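Local structure of Non-reducing end beta-L-arabinofuranosidase (Bacteroides thetaiotaomicron, 5MQO) at residues Pro374-His379 with Pro432-Ala437. The protein is a GH127 glycoside hydrolase that probably acts as an aceric acidase in the breakdown of plant pectin. Numbering follows the deposited sequence.
Sequences PNSTAH and PLRISA
The guanidinium of Arg-434 lies flat against the side chain of Asn-375, whose CB sits over the centre of one face, 4.0 Å from CZ. The amide of Asn-375 continues this cover, its plane only 14° from that of the guanidinium, so the two groups stack. NE of Arg-434 hydrogen-bonds to Thr-691 OG1, while the bonds of NH2 to Trp-693 O and Gln-596 OE1 are weak. A bend at chi3 (-46°) folds the arginine chain so that its guanidinium lies over Asn-375. Nearer the backbone, CG of Arg-434 packs 3.8 Å from Ser-376 OG. The backbone of the type I turn Asn-375 to Ala-378 also meets strand 434-435 and the residues leading into it: Leu-433 N donates to Asn-375 O (3.2 Å), and Ser-376 CA makes a nearly straight CA-H...O contact with Arg-434 O (3.5 Å, 171°). Ala-378 CB touches Leu-433 CD1 at 4.2 Å. An alanine in place of Arg-434 is likely to uncover one side of Asn-375 and leave Thr-691 OG1 without this donor. Strand 434-435 pairs with strand 690-697 of the C-terminal region, and the contact therefore joins a catalytic-domain loop to that sheet; with its N-H groups used on Thr-691 and, weakly, on Trp-693 and Gln-596, the guanidinium meets the turn by stacking and not by hydrogen bonding.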
# COMPACT_ATOMS: atom_id res chain seq x y z
N PRO A 374 -1.60 -13.13 15.25
CA PRO A 374 -2.54 -14.21 14.93
C PRO A 374 -3.03 -14.18 13.48
O PRO A 374 -2.96 -13.17 12.82
CB PRO A 374 -3.72 -13.89 15.86
CG PRO A 374 -3.70 -12.40 15.99
CD PRO A 374 -2.22 -12.15 16.17
N ASN A 375 -3.58 -15.28 13.04
CA ASN A 375 -3.77 -15.54 11.64
C ASN A 375 -5.25 -15.48 11.29
O ASN A 375 -5.64 -14.69 10.43
CB ASN A 375 -3.19 -16.91 11.31
CG ASN A 375 -1.67 -16.92 11.29
OD1 ASN A 375 -1.00 -17.33 12.25
ND2 ASN A 375 -1.11 -16.48 10.17
N SER A 376 -6.04 -16.35 11.93
CA SER A 376 -7.49 -16.40 11.74
C SER A 376 -8.15 -15.09 12.14
O SER A 376 -9.12 -14.69 11.49
CB SER A 376 -8.16 -17.53 12.54
OG SER A 376 -7.64 -18.82 12.25
N THR A 377 -7.66 -14.43 13.18
CA THR A 377 -8.26 -13.21 13.64
C THR A 377 -7.46 -11.95 13.30
O THR A 377 -7.73 -10.89 13.87
CB THR A 377 -8.54 -13.26 15.15
OG1 THR A 377 -7.32 -13.50 15.84
CG2 THR A 377 -9.54 -14.39 15.47
N ALA A 378 -6.52 -12.02 12.37
CA ALA A 378 -5.86 -10.80 11.85
C ALA A 378 -6.91 -9.91 11.23
O ALA A 378 -7.70 -10.38 10.40
CB ALA A 378 -4.80 -11.13 10.82
N HIS A 379 -6.96 -8.66 11.65
CA HIS A 379 -7.95 -7.70 11.15
C HIS A 379 -7.48 -7.21 9.79
O HIS A 379 -8.10 -7.53 8.79
CB HIS A 379 -8.17 -6.55 12.14
CG HIS A 379 -9.29 -5.64 11.77
ND1 HIS A 379 -10.59 -5.87 12.16
CD2 HIS A 379 -9.31 -4.48 11.07
CE1 HIS A 379 -11.36 -4.90 11.70
NE2 HIS A 379 -10.61 -4.04 11.04
N PRO A 432 -7.56 -11.51 6.35
CA PRO A 432 -7.00 -12.52 7.23
C PRO A 432 -5.88 -13.32 6.58
O PRO A 432 -5.78 -13.36 5.36
CB PRO A 432 -8.22 -13.42 7.53
CG PRO A 432 -9.06 -13.34 6.32
CD PRO A 432 -8.81 -11.98 5.71
N LEU A 433 -5.06 -13.97 7.41
CA LEU A 433 -4.05 -14.91 6.93
C LEU A 433 -4.43 -16.37 7.11
O LEU A 433 -3.57 -17.24 6.96
CB LEU A 433 -2.74 -14.63 7.64
CG LEU A 433 -1.91 -13.49 7.03
CD1 LEU A 433 -2.44 -12.11 7.49
CD2 LEU A 433 -0.42 -13.72 7.36
N ARG A 434 -5.68 -16.64 7.46
CA ARG A 434 -6.20 -18.00 7.64
C ARG A 434 -7.74 -18.00 7.69
O ARG A 434 -8.37 -17.17 8.39
CB ARG A 434 -5.66 -18.66 8.95
CG ARG A 434 -6.03 -20.14 9.13
CD ARG A 434 -5.12 -20.94 10.05
NE ARG A 434 -3.68 -20.73 9.83
CZ ARG A 434 -2.72 -20.81 10.78
NH1 ARG A 434 -2.97 -21.07 12.08
NH2 ARG A 434 -1.45 -20.59 10.44
N ILE A 435 -8.34 -18.92 6.94
CA ILE A 435 -9.74 -19.29 7.12
C ILE A 435 -9.77 -20.76 7.48
O ILE A 435 -9.29 -21.58 6.72
CB ILE A 435 -10.59 -19.09 5.84
CG1 ILE A 435 -10.53 -17.63 5.35
CG2 ILE A 435 -12.04 -19.52 6.07
CD1 ILE A 435 -11.29 -16.64 6.19
N SER A 436 -10.38 -21.08 8.61
CA SER A 436 -10.63 -22.46 8.98
C SER A 436 -12.12 -22.66 9.12
O SER A 436 -12.76 -21.95 9.86
CB SER A 436 -9.96 -22.75 10.32
OG SER A 436 -10.49 -23.92 10.93
N ALA A 437 -12.67 -23.66 8.46
CA ALA A 437 -14.11 -23.98 8.63
C ALA A 437 -14.47 -24.49 10.05
O ALA A 437 -15.62 -24.37 10.46
CB ALA A 437 -14.57 -24.97 7.57